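Local coordinates for type II restriction enzyme MUNI (Mycoplasma, PDB 1D02), which recognises the double-stranded DNA sequence 5'-CAATTG-3' as a homodimer and cleaves it after the first C, leaving 5'-phosphate ends, at residues F84-F96 with V190-D202. The protein carries 1 engineered substitution. Sequence-based numbering, arbitrary orientation.
Sequences FAIENTETHKILF and VQHFNEKLKKYLD
Leu201, in the 3-10 segment 198-201 that follows the C-terminal helix, sits on one face of the antiparallel hairpin 84-96, its CA 5.2 Å from that of Lys93. Its CD2 lies against the Lys93 backbone, and CD1 touches Ile86 CG2. Farther along, Ile86 CD1 makes a CH-pi contact over one face of the Phe193 ring, 4.1 Å from its centroid; Lys198 CB lies over the rim of the opposite face. Leu95 CD2 meets the ring edge and, at 3.9 Å, Leu197 CD1, the two leucines crossing at about a right angle. At the hairpin turn the contact becomes polar. Thr91 OG1 donates to Leu201 O at 2.7 Å, nearly in line with the carbonyl (165°), and accepts from Lys93 N in an ST turn; chi1 of 63° sets this hydroxyl between its own N and carbonyl carbon. The extended Lys93 chain carries NZ to the terminal carboxylate, where it donates a hydrogen bond to Asp202 O (2.9 Å). Asn88 OD1 closes an Asx turn with Glu90 N, while one water joins ND2 to Asp202 OD1 and Lys198 O. Apolar contacts and hydrogen bonds thus join the C-terminus to the hairpin, where Lys93 probably offsets part of the terminal negative charge.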
loop_
_atom_site.group_PDB
_atom_site.type_symbol
_atom_site.label_atom_id
_atom_site.label_comp_id
_atom_site.label_asym_id
_atom_site.label_seq_id
_atom_site.Cartn_x
_atom_site.Cartn_y
_atom_site.Cartn_z
ATOM N N PHE D 84 -3.750 -8.263 14.225
ATOM C CA PHE D 84 -3.148 -8.960 15.370
ATOM C C PHE D 84 -1.747 -8.435 15.653
ATOM O O PHE D 84 -1.224 -7.607 14.911
ATOM C CB PHE D 84 -3.104 -10.487 15.092
ATOM C CG PHE D 84 -2.122 -10.914 14.008
ATOM C CD1 PHE D 84 -0.814 -11.304 14.327
ATOM C CD2 PHE D 84 -2.503 -10.946 12.665
ATOM C CE1 PHE D 84 0.067 -11.714 13.333
ATOM C CE2 PHE D 84 -1.621 -11.352 11.665
ATOM C CZ PHE D 84 -0.334 -11.739 12.004
ATOM N N ALA D 85 -1.177 -8.860 16.772
ATOM C CA ALA D 85 0.213 -8.522 17.080
ATOM C C ALA D 85 0.736 -9.681 17.887
ATOM O O ALA D 85 -0.025 -10.340 18.603
ATOM C CB ALA D 85 0.336 -7.230 17.917
ATOM N N ILE D 86 2.036 -9.922 17.769
ATOM C CA ILE D 86 2.683 -10.968 18.549
ATOM C C ILE D 86 3.756 -10.268 19.379
ATOM O O ILE D 86 4.642 -9.605 18.822
ATOM C CB ILE D 86 3.346 -12.026 17.659
ATOM C CG1 ILE D 86 2.258 -12.816 16.942
ATOM C CG2 ILE D 86 4.214 -12.963 18.516
ATOM C CD1 ILE D 86 2.764 -13.751 15.915
ATOM N N GLU D 87 3.659 -10.392 20.701
ATOM C CA GLU D 87 4.659 -9.753 21.558
ATOM C C GLU D 87 5.495 -10.766 22.309
ATOM O O GLU D 87 4.975 -11.786 22.775
ATOM C CB GLU D 87 3.998 -8.840 22.612
ATOM C CG GLU D 87 5.031 -8.209 23.585
ATOM C CD GLU D 87 4.434 -7.184 24.523
ATOM O OE1 GLU D 87 3.207 -6.959 24.475
ATOM O OE2 GLU D 87 5.202 -6.597 25.317
ATOM N N ASN D 88 6.796 -10.497 22.403
ATOM C CA ASN D 88 7.699 -11.304 23.227
ATOM C C ASN D 88 7.647 -10.486 24.534
ATOM O O ASN D 88 8.175 -9.365 24.582
ATOM C CB ASN D 88 9.096 -11.279 22.638
ATOM C CG ASN D 88 10.131 -11.908 23.561
ATOM O OD1 ASN D 88 9.993 -11.876 24.794
ATOM N ND2 ASN D 88 11.178 -12.455 22.967
ATOM N N THR D 89 7.004 -11.019 25.578
ATOM C CA THR D 89 6.837 -10.269 26.819
ATOM C C THR D 89 8.109 -10.090 27.642
ATOM O O THR D 89 8.098 -9.347 28.620
ATOM C CB THR D 89 5.741 -10.866 27.725
ATOM O OG1 THR D 89 6.110 -12.199 28.110
ATOM C CG2 THR D 89 4.397 -10.882 26.996
ATOM N N GLU D 90 9.193 -10.750 27.256
ATOM C CA GLU D 90 10.448 -10.581 27.983
ATOM C C GLU D 90 11.226 -9.407 27.417
ATOM O O GLU D 90 11.818 -8.623 28.161
ATOM C CB GLU D 90 11.309 -11.832 27.902
ATOM C CG GLU D 90 10.808 -12.966 28.761
ATOM C CD GLU D 90 11.776 -14.128 28.794
ATOM O OE1 GLU D 90 11.454 -15.126 29.472
ATOM O OE2 GLU D 90 12.851 -14.038 28.149
ATOM N N THR D 91 11.210 -9.274 26.099
ATOM C CA THR D 91 11.922 -8.198 25.418
ATOM C C THR D 91 11.011 -6.995 25.115
ATOM O O THR D 91 11.492 -5.892 24.856
ATOM C CB THR D 91 12.462 -8.671 24.084
ATOM O OG1 THR D 91 11.359 -9.031 23.251
ATOM C CG2 THR D 91 13.380 -9.874 24.244
ATOM N N HIS D 92 9.708 -7.230 25.141
ATOM C CA HIS D 92 8.697 -6.211 24.850
ATOM C C HIS D 92 8.714 -5.766 23.380
ATOM O O HIS D 92 8.158 -4.699 23.032
ATOM C CB HIS D 92 8.851 -5.024 25.789
ATOM C CG HIS D 92 8.716 -5.392 27.236
ATOM N ND1 HIS D 92 7.517 -5.780 27.796
ATOM C CD2 HIS D 92 9.642 -5.493 28.219
ATOM C CE1 HIS D 92 7.711 -6.108 29.063
ATOM N NE2 HIS D 92 8.992 -5.943 29.345
ATOM N N LYS D 93 9.354 -6.573 22.532
ATOM C CA LYS D 93 9.366 -6.304 21.093
ATOM C C LYS D 93 8.053 -6.886 20.549
ATOM O O LYS D 93 7.572 -7.935 21.014
ATOM C CB LYS D 93 10.573 -6.950 20.403
ATOM C CG LYS D 93 11.872 -6.192 20.686
ATOM C CD LYS D 93 13.044 -6.710 19.866
ATOM C CE LYS D 93 14.295 -5.842 20.113
ATOM N NZ LYS D 93 15.448 -6.372 19.352
ATOM N N ILE D 94 7.471 -6.192 19.574
ATOM C CA ILE D 94 6.184 -6.588 19.014
ATOM C C ILE D 94 6.184 -6.608 17.491
ATOM O O ILE D 94 6.738 -5.710 16.844
ATOM C CB ILE D 94 5.081 -5.597 19.438
ATOM C CG1 ILE D 94 5.040 -5.481 20.958
ATOM C CG2 ILE D 94 3.720 -6.058 18.896
ATOM C CD1 ILE D 94 4.255 -4.295 21.481
ATOM N N LEU D 95 5.551 -7.639 16.930
ATOM C CA LEU D 95 5.411 -7.777 15.475
ATOM C C LEU D 95 3.922 -7.523 15.235
ATOM O O LEU D 95 3.081 -8.199 15.821
ATOM C CB LEU D 95 5.774 -9.204 15.031
ATOM C CG LEU D 95 5.436 -9.565 13.575
ATOM C CD1 LEU D 95 6.363 -8.755 12.659
ATOM C CD2 LEU D 95 5.621 -11.067 13.329
ATOM N N PHE D 96 3.597 -6.539 14.397
ATOM C CA PHE D 96 2.202 -6.219 14.102
ATOM C C PHE D 96 1.770 -6.948 12.846
ATOM O O PHE D 96 2.568 -7.132 11.928
ATOM C CB PHE D 96 2.051 -4.697 13.964
ATOM C CG PHE D 96 2.234 -3.975 15.260
ATOM C CD1 PHE D 96 3.444 -3.349 15.570
ATOM C CD2 PHE D 96 1.221 -3.985 16.209
ATOM C CE1 PHE D 96 3.627 -2.746 16.828
ATOM C CE2 PHE D 96 1.391 -3.387 17.450
ATOM C CZ PHE D 96 2.597 -2.767 17.762
ATOM N N VAL D 190 2.507 -21.294 11.825
ATOM C CA VAL D 190 3.409 -21.052 12.952
ATOM C C VAL D 190 4.870 -21.289 12.550
ATOM O O VAL D 190 5.766 -20.539 12.978
ATOM C CB VAL D 190 3.029 -21.930 14.203
ATOM C CG1 VAL D 190 3.982 -21.621 15.362
ATOM C CG2 VAL D 190 1.588 -21.616 14.662
ATOM N N GLN D 191 5.127 -22.288 11.706
ATOM C CA GLN D 191 6.503 -22.554 11.284
ATOM C C GLN D 191 7.078 -21.338 10.566
ATOM O O GLN D 191 8.261 -21.034 10.715
ATOM C CB GLN D 191 6.588 -23.789 10.381
ATOM C CG GLN D 191 6.312 -25.091 11.136
ATOM C CD GLN D 191 6.323 -26.311 10.233
ATOM O OE1 GLN D 191 5.799 -26.232 9.103
ATOM N NE2 GLN D 191 6.835 -27.371 10.672
ATOM N N HIS D 192 6.256 -20.618 9.802
ATOM C CA HIS D 192 6.777 -19.433 9.114
ATOM C C HIS D 192 7.257 -18.424 10.157
ATOM O O HIS D 192 8.370 -17.905 10.066
ATOM C CB HIS D 192 5.704 -18.792 8.229
ATOM C CG HIS D 192 6.219 -17.660 7.392
ATOM N ND1 HIS D 192 6.377 -16.380 7.880
ATOM C CD2 HIS D 192 6.679 -17.637 6.116
ATOM C CE1 HIS D 192 6.920 -15.620 6.943
ATOM N NE2 HIS D 192 7.116 -16.361 5.866
ATOM N N PHE D 193 6.407 -18.128 11.133
ATOM C CA PHE D 193 6.773 -17.196 12.199
ATOM C C PHE D 193 8.013 -17.717 12.952
ATOM O O PHE D 193 8.993 -17.005 13.138
ATOM C CB PHE D 193 5.622 -17.079 13.206
ATOM C CG PHE D 193 6.006 -16.383 14.485
ATOM C CD1 PHE D 193 6.171 -15.003 14.524
ATOM C CD2 PHE D 193 6.214 -17.125 15.656
ATOM C CE1 PHE D 193 6.539 -14.359 15.717
ATOM C CE2 PHE D 193 6.580 -16.501 16.848
ATOM C CZ PHE D 193 6.742 -15.109 16.880
ATOM N N ASN D 194 7.962 -18.978 13.359
ATOM C CA ASN D 194 9.046 -19.580 14.134
ATOM C C ASN D 194 10.418 -19.518 13.467
ATOM O O ASN D 194 11.420 -19.147 14.097
ATOM C CB ASN D 194 8.692 -21.042 14.424
ATOM C CG ASN D 194 9.600 -21.670 15.434
ATOM O OD1 ASN D 194 10.191 -22.732 15.179
ATOM N ND2 ASN D 194 9.732 -21.036 16.592
ATOM N N GLU D 195 10.453 -19.866 12.193
ATOM C CA GLU D 195 11.693 -19.924 11.430
ATOM C C GLU D 195 12.182 -18.611 10.851
ATOM O O GLU D 195 13.386 -18.390 10.735
ATOM C CB GLU D 195 11.532 -20.935 10.287
ATOM C CG GLU D 195 11.421 -22.396 10.745
ATOM C CD GLU D 195 10.821 -23.330 9.679
ATOM O OE1 GLU D 195 10.812 -22.983 8.474
ATOM O OE2 GLU D 195 10.353 -24.431 10.062
ATOM N N LYS D 196 11.255 -17.718 10.526
ATOM C CA LYS D 196 11.631 -16.476 9.866
ATOM C C LYS D 196 11.449 -15.143 10.566
ATOM O O LYS D 196 12.111 -14.167 10.204
ATOM C CB LYS D 196 10.902 -16.420 8.528
ATOM C CG LYS D 196 11.199 -17.634 7.663
ATOM C CD LYS D 196 10.284 -17.731 6.470
ATOM C CE LYS D 196 10.786 -18.818 5.536
ATOM N NZ LYS D 196 9.752 -19.199 4.538
ATOM N N LEU D 197 10.574 -15.087 11.566
ATOM C CA LEU D 197 10.279 -13.827 12.228
ATOM C C LEU D 197 10.524 -13.749 13.736
ATOM O O LEU D 197 10.843 -12.686 14.260
ATOM C CB LEU D 197 8.812 -13.469 11.950
ATOM C CG LEU D 197 8.394 -13.454 10.470
ATOM C CD1 LEU D 197 6.847 -13.312 10.374
ATOM C CD2 LEU D 197 9.075 -12.302 9.755
ATOM N N LYS D 198 10.366 -14.872 14.426
ATOM C CA LYS D 198 10.511 -14.913 15.875
ATOM C C LYS D 198 11.825 -14.324 16.397
ATOM O O LYS D 198 11.831 -13.619 17.408
ATOM C CB LYS D 198 10.353 -16.356 16.376
ATOM C CG LYS D 198 10.154 -16.485 17.902
ATOM C CD LYS D 198 9.970 -17.940 18.345
ATOM C CE LYS D 198 11.318 -18.641 18.509
ATOM N NZ LYS D 198 11.184 -20.103 18.758
ATOM N N LYS D 199 12.909 -14.612 15.693
ATOM C CA LYS D 199 14.225 -14.128 16.092
ATOM C C LYS D 199 14.299 -12.605 16.134
ATOM O O LYS D 199 15.152 -12.050 16.818
ATOM C CB LYS D 199 15.301 -14.661 15.147
ATOM C CG LYS D 199 15.191 -14.160 13.710
ATOM C CD LYS D 199 16.222 -14.886 12.826
ATOM C CE LYS D 199 16.140 -14.425 11.368
ATOM N NZ LYS D 199 17.132 -15.144 10.484
ATOM N N TYR D 200 13.411 -11.928 15.406
ATOM C CA TYR D 200 13.432 -10.471 15.415
ATOM C C TYR D 200 12.783 -9.896 16.657
ATOM O O TYR D 200 12.844 -8.685 16.884
ATOM C CB TYR D 200 12.805 -9.913 14.129
ATOM C CG TYR D 200 13.712 -10.154 12.951
ATOM C CD1 TYR D 200 13.383 -11.095 11.978
ATOM C CD2 TYR D 200 14.947 -9.495 12.851
ATOM C CE1 TYR D 200 14.253 -11.389 10.938
ATOM C CE2 TYR D 200 15.828 -9.781 11.800
ATOM C CZ TYR D 200 15.474 -10.725 10.854
ATOM O OH TYR D 200 16.320 -11.019 9.824
ATOM N N LEU D 201 12.185 -10.761 17.477
ATOM C CA LEU D 201 11.592 -10.304 18.719
ATOM C C LEU D 201 12.579 -10.556 19.895
ATOM O O LEU D 201 12.286 -10.250 21.060
ATOM C CB LEU D 201 10.250 -10.991 18.965
ATOM C CG LEU D 201 9.179 -10.684 17.893
ATOM C CD1 LEU D 201 7.894 -11.416 18.229
ATOM C CD2 LEU D 201 8.911 -9.182 17.820
ATOM N N ASP D 202 13.743 -11.110 19.583
ATOM C CA ASP D 202 14.749 -11.322 20.624
ATOM C C ASP D 202 15.501 -10.007 20.862
ATOM O O ASP D 202 15.528 -9.180 19.928
ATOM C CB ASP D 202 15.778 -12.386 20.206
ATOM C CG ASP D 202 15.208 -13.781 20.184
ATOM O OD1 ASP D 202 14.349 -14.106 21.026
ATOM O OD2 ASP D 202 15.651 -14.557 19.315
ATOM O OXT ASP D 202 16.071 -9.835 21.973
HETATM O O HOH W 1 11.828 -13.998 20.172
HETATM O O HOH W 2 13.676 -13.409 24.209
HETATM O O HOH W 3 14.674 -6.619 16.693
#